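Local coordinates for protein ATP12 ATPase (Paracoccus denitrificans, PDB 2R31) that probably acts as a chaperone in the assembly of the F1 sector of ATP synthase, at residues E55-V60 and P70-A75; A88-L93 and F164-L169. One frame throughout, in Å; residues are numbered along the deposited sequence. Where two conformers were deposited one is given.

Interaction 1: E55-V60 and P70-A75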
loop_
_atom_site.group_PDB
_atom_site.type_symbol
_atom_site.label_atom_id
_atom_site.label_comp_id
_atom_site.label_asym_id
_atom_site.label_seq_id
_atom_site.Cartn_x
_atom_site.Cartn_y
_atom_site.Cartn_z
ATOM N N GLU A 55 3.699 20.606 -2.029
ATOM C CA GLU A 55 2.609 21.102 -1.194
ATOM C C GLU A 55 2.793 20.726 0.265
ATOM O O GLU A 55 2.464 21.502 1.184
ATOM C CB GLU A 55 1.248 20.632 -1.715
ATOM C CG GLU A 55 0.764 21.193 -3.029
ATOM C CD GLU A 55 -0.426 20.506 -3.646
ATOM O OE1 GLU A 55 -0.764 19.354 -3.260
ATOM O OE2 GLU A 55 -1.073 21.069 -4.569
ATOM N N GLU A 56 3.280 19.516 0.561
ATOM C CA GLU A 56 3.544 19.109 1.944
ATOM C C GLU A 56 4.570 20.036 2.596
ATOM O O GLU A 56 4.411 20.462 3.740
ATOM C CB GLU A 56 4.017 17.667 2.038
ATOM C CG GLU A 56 2.989 16.649 1.601
ATOM C CD GLU A 56 3.419 15.209 1.769
ATOM O OE1 GLU A 56 4.624 14.910 1.886
ATOM O OE2 GLU A 56 2.493 14.338 1.754
ATOM N N TRP A 57 5.642 20.340 1.899
ATOM C CA TRP A 57 6.707 21.185 2.462
ATOM C C TRP A 57 6.289 22.668 2.529
ATOM O O TRP A 57 6.685 23.353 3.450
ATOM C CB TRP A 57 8.019 20.984 1.638
ATOM C CG TRP A 57 8.573 19.615 1.997
ATOM C CD1 TRP A 57 8.239 18.412 1.443
ATOM C CD2 TRP A 57 9.475 19.302 3.040
ATOM N NE1 TRP A 57 8.887 17.387 2.035
ATOM C CE2 TRP A 57 9.659 17.904 3.059
ATOM C CE3 TRP A 57 10.169 20.057 4.010
ATOM C CZ2 TRP A 57 10.470 17.258 3.960
ATOM C CZ3 TRP A 57 10.964 19.423 4.894
ATOM C CH2 TRP A 57 11.145 18.035 4.889
ATOM N N GLN A 58 5.426 23.117 1.615
ATOM C CA GLN A 58 4.866 24.473 1.682
ATOM C C GLN A 58 3.927 24.612 2.833
ATOM O O GLN A 58 3.773 25.693 3.438
ATOM C CB GLN A 58 4.150 24.787 0.358
ATOM C CG GLN A 58 3.514 26.146 0.304
ATOM C CD GLN A 58 4.354 27.242 0.785
ATOM O OE1 GLN A 58 5.523 27.394 0.824
ATOM N NE2 GLN A 58 3.657 28.265 1.294
ATOM N N ALA A 59 3.255 23.532 3.243
ATOM C CA ALA A 59 2.271 23.563 4.306
ATOM C C ALA A 59 2.868 23.527 5.714
ATOM O O ALA A 59 2.163 23.670 6.709
ATOM C CB ALA A 59 1.312 22.378 4.141
ATOM N N VAL A 60 4.169 23.290 5.863
ATOM C CA VAL A 60 4.792 23.243 7.167
ATOM C C VAL A 60 4.639 24.597 7.827
ATOM O O VAL A 60 4.972 25.627 7.256
ATOM C CB VAL A 60 6.273 22.869 7.084
ATOM C CG1 VAL A 60 6.935 22.942 8.460
ATOM C CG2 VAL A 60 6.434 21.451 6.488
ATOM N N PRO A 70 2.603 12.446 4.247
ATOM C CA PRO A 70 2.600 11.027 3.911
ATOM C C PRO A 70 3.310 10.683 2.606
ATOM O O PRO A 70 3.849 9.572 2.446
ATOM C CB PRO A 70 1.086 10.708 3.806
ATOM C CG PRO A 70 0.489 12.019 3.373
ATOM C CD PRO A 70 1.235 13.008 4.214
ATOM N N LEU A 71 3.290 11.597 1.661
ATOM C CA LEU A 71 3.910 11.346 0.362
ATOM C C LEU A 71 5.424 11.411 0.467
ATOM O O LEU A 71 6.136 10.629 -0.144
ATOM C CB LEU A 71 3.407 12.346 -0.677
ATOM C CG LEU A 71 1.919 12.323 -0.969
ATOM C CD1 LEU A 71 1.537 13.527 -1.819
ATOM C CD2 LEU A 71 1.509 11.021 -1.642
ATOM N N THR A 72 5.928 12.383 1.257
ATOM C CA THR A 72 7.361 12.404 1.556
ATOM C C THR A 72 7.797 11.111 2.211
ATOM O O THR A 72 8.846 10.541 1.848
ATOM C CB THR A 72 7.681 13.620 2.469
ATOM O OG1 THR A 72 7.370 14.834 1.805
ATOM C CG2 THR A 72 9.166 13.642 2.833
ATOM N N ARG A 73 7.018 10.615 3.177
ATOM C CA ARG A 73 7.323 9.383 3.866
ATOM C C ARG A 73 7.397 8.209 2.875
ATOM O O ARG A 73 8.318 7.388 2.978
ATOM C CB ARG A 73 6.265 9.132 4.946
ATOM C CG ARG A 73 6.318 7.938 5.832
ATOM C CD ARG A 73 5.627 8.125 7.167
ATOM N NE ARG A 73 4.178 7.909 7.298
ATOM C CZ ARG A 73 3.318 8.881 7.481
ATOM N NH1 ARG A 73 4.000 10.029 7.412
ATOM N NH2 ARG A 73 1.988 8.897 7.634
ATOM N N SER A 74 6.453 8.118 1.955
ATOM C CA SER A 74 6.464 7.059 0.944
ATOM C C SER A 74 7.617 7.189 -0.018
ATOM O O SER A 74 8.248 6.197 -0.381
ATOM C CB SER A 74 5.123 7.119 0.190
ATOM O OG SER A 74 4.002 6.853 0.920
ATOM N N ALA A 75 7.935 8.409 -0.446
ATOM C CA ALA A 75 9.062 8.609 -1.349
ATOM C C ALA A 75 10.378 8.274 -0.684
ATOM O O ALA A 75 11.265 7.673 -1.311
ATOM C CB ALA A 75 9.062 10.036 -1.866
#
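Glu56, near the end of helix 47-58, faces the first turn of helix 70-82, and its CA lies 7.7 Å from the CA of Thr72. The side chain of Glu56 bridges the gap. Its CG stands beside the backbone N (chi1 -65°) and the chain runs extended from there (chi2 -177°), which brings the carboxylate to the start of the second helix. Both oxygens take backbone N-H groups. Glu56 OE2 accepts from Leu71 N at 2.9 Å through its syn lone pair, with an N-H...O angle of 160°. Glu56 OE1 accepts from Thr72 N at 2.9 Å, also on the syn side but somewhat out of the carboxylate plane. The same oxygen takes a second bond from the hydroxyl, with Thr72 OG1 to Glu56 OE1 at 2.7 Å, nearly in line with the C-O bond.

Thr72 OG1 is itself an acceptor. Trp57 NE1 donates to it at 3.0 Å, tilted from the indole plane and less straight than the two backbone N-H bonds. The methyl Thr72 CG2 lies at the indole edge, in plane. Carbons of Pro70 and Leu71 pack against OE2, with Pro70 CD 3.1 Å from Glu56 OE2. Met69 touches both Glu56 and Trp57, while Trp13 meets the indole ring.

Three bonds thus fix the rotation of a buried carboxylate, which accepts the backbone N-H groups of Leu71 and Thr72 in the first turn of helix 70-82. The positive end of that helix dipole probably favours the ionised form of Glu56. Thr72 OG1 accepts from Trp57 and donates to Glu56, so the indole probably helps hold the hydroxyl in its donating direction.

Interaction 2: A88-L93 and F164-L169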
loop_
_atom_site.group_PDB
_atom_site.type_symbol
_atom_site.label_atom_id
_atom_site.label_comp_id
_atom_site.label_asym_id
_atom_site.label_seq_id
_atom_site.Cartn_x
_atom_site.Cartn_y
_atom_site.Cartn_z
ATOM N N ALA A 88 14.069 -8.335 -3.942
ATOM C CA ALA A 88 13.618 -8.975 -2.743
ATOM C C ALA A 88 12.187 -8.590 -2.354
ATOM O O ALA A 88 11.386 -9.417 -1.997
ATOM C CB ALA A 88 14.552 -8.702 -1.559
ATOM N N VAL A 89 11.913 -7.269 -2.420
ATOM C CA VAL A 89 10.578 -6.792 -2.038
ATOM C C VAL A 89 9.530 -7.342 -3.004
ATOM O O VAL A 89 8.445 -7.767 -2.586
ATOM C CB VAL A 89 10.552 -5.246 -1.986
ATOM C CG1 VAL A 89 9.125 -4.735 -1.732
ATOM C CG2 VAL A 89 11.459 -4.714 -0.873
ATOM N N ALA A 90 9.853 -7.343 -4.300
ATOM C CA ALA A 90 8.911 -7.878 -5.280
ATOM C C ALA A 90 8.610 -9.353 -5.015
ATOM O O ALA A 90 7.452 -9.799 -5.119
ATOM C CB ALA A 90 9.430 -7.677 -6.687
ATOM N N ALA A 91 9.630 -10.143 -4.690
ATOM C CA ALA A 91 9.409 -11.576 -4.427
ATOM C C ALA A 91 8.559 -11.744 -3.174
ATOM O O ALA A 91 7.644 -12.571 -3.123
ATOM C CB ALA A 91 10.729 -12.267 -4.287
ATOM N N MET A 92 8.847 -10.944 -2.136
ATOM C CA MET A 92 8.114 -11.038 -0.889
ATOM C C MET A 92 6.633 -10.714 -1.087
ATOM O O MET A 92 5.744 -11.413 -0.567
ATOM C CB MET A 92 8.793 -10.092 0.129
ATOM C CG MET A 92 8.135 -10.041 1.494
ATOM S SD MET A 92 6.725 -8.971 1.636
ATOM C CE MET A 92 7.506 -7.396 1.487
ATOM N N LEU A 93 6.346 -9.643 -1.830
ATOM C CA LEU A 93 4.944 -9.278 -2.053
ATOM C C LEU A 93 4.278 -10.319 -2.939
ATOM O O LEU A 93 3.115 -10.729 -2.705
ATOM C CB LEU A 93 4.835 -7.880 -2.613
ATOM C CG LEU A 93 5.226 -6.761 -1.671
ATOM C CD1 LEU A 93 5.250 -5.430 -2.400
ATOM C CD2 LEU A 93 4.308 -6.710 -0.448
ATOM N N PHE A 164 8.492 2.960 -7.551
ATOM C CA PHE A 164 7.562 3.725 -6.750
ATOM C C PHE A 164 6.194 3.037 -6.730
ATOM O O PHE A 164 5.503 3.080 -5.694
ATOM C CB PHE A 164 7.459 5.174 -7.266
ATOM C CG PHE A 164 8.563 6.093 -6.768
ATOM C CD1 PHE A 164 9.904 5.831 -7.025
ATOM C CD2 PHE A 164 8.264 7.195 -6.008
ATOM C CE1 PHE A 164 10.899 6.648 -6.557
ATOM C CE2 PHE A 164 9.240 8.032 -5.526
ATOM C CZ PHE A 164 10.557 7.749 -5.795
ATOM N N GLY A 165 5.814 2.366 -7.797
ATOM C CA GLY A 165 4.589 1.605 -7.808
ATOM C C GLY A 165 4.636 0.414 -6.854
ATOM O O GLY A 165 3.651 0.122 -6.162
ATOM N N LEU A 166 5.782 -0.268 -6.800
ATOM C CA LEU A 166 5.950 -1.359 -5.851
ATOM C C LEU A 166 5.846 -0.866 -4.410
ATOM O O LEU A 166 5.282 -1.525 -3.542
ATOM C CB LEU A 166 7.322 -2.037 -6.104
ATOM C CG LEU A 166 7.559 -3.326 -5.324
ATOM C CD1 LEU A 166 6.623 -4.434 -5.754
ATOM C CD2 LEU A 166 9.013 -3.792 -5.461
ATOM N N THR A 167 6.413 0.333 -4.170
ATOM C CA THR A 167 6.326 0.964 -2.848
ATOM C C THR A 167 4.865 1.178 -2.470
ATOM O O THR A 167 4.466 0.870 -1.353
ATOM C CB THR A 167 7.103 2.277 -2.835
ATOM O OG1 THR A 167 8.484 2.018 -3.144
ATOM C CG2 THR A 167 7.042 2.924 -1.456
ATOM N N ALA A 168 4.077 1.714 -3.393
ATOM C CA ALA A 168 2.652 1.938 -3.149
ATOM C C ALA A 168 1.917 0.606 -2.878
ATOM O O ALA A 168 1.075 0.504 -1.994
ATOM C CB ALA A 168 2.003 2.629 -4.324
ATOM N N LEU A 169 2.223 -0.429 -3.679
ATOM C CA LEU A 169 1.570 -1.726 -3.508
ATOM C C LEU A 169 1.791 -2.279 -2.116
ATOM O O LEU A 169 0.921 -2.961 -1.554
ATOM C CB LEU A 169 2.056 -2.710 -4.579
ATOM C CG LEU A 169 1.465 -4.100 -4.482
ATOM C CD1 LEU A 169 -0.042 -4.089 -4.733
ATOM C CD2 LEU A 169 2.146 -5.074 -5.434
#
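Leu166 meets Val89, Ala90 and Leu93 where helices 86-95 and 163-174 pack side by side. The axes of the two segments run in broadly the same direction, 38° apart, and come within 10.8 Å of each other.

The contact between them is apolar. Leu166 has CG anti to the backbone N (chi1 -171°), and its two methyls reach different residues of the other helix. Leu166 CD2 lies 3.8 Å from Val89 CG1 and 4.1 Å from Ala90 CB. Leu166 CD1 turns instead to Leu93, with 3.8 Å to Leu93 CD1. That Leu93 methyl also approaches Leu169 CD2, more loosely, at 4.4 Å.

Backbone atoms also line the contact. Leu166 CD2 comes to 3.8 Å from Ala90 N, consistent with the small side chain of Ala90 letting the methyl come close to the main chain. Val158 of helix 148-159 touches Ala90, Leu93 and Leu166, and Val82 of helix 70-82 also covers Leu166.

An alanine in place of Leu166 would probably open a gap beside Val89 and Ala90 and take away the methyl that Leu93 CD1 packs against. No hydrogen bond joins the two segments, so shape fit and burial of methyl groups hold them together.

Interaction 1 closes before interaction 2 opens along the chain, and their centres lie about 21 Å apart. Interaction 1 joins helices 47-58 and 70-82 across a short connection without helix or strand. Interaction 2 pairs helix 86-95, the next helix in the chain, with the much later helix 163-174. Helix 70-82 links the two places. Ser74 O lies 3.7 Å from Thr167 CG2, and Ala75 CB lies 4.2 Å from Phe164 CE2. Farther along, Val82 touches Leu166. One contact is polar and local, the other apolar and distant in sequence. Interaction 1 joins two neighbouring helices of the early part, and interaction 2, with the touching side chains of helix 70-82, ties that part to helix 163-174.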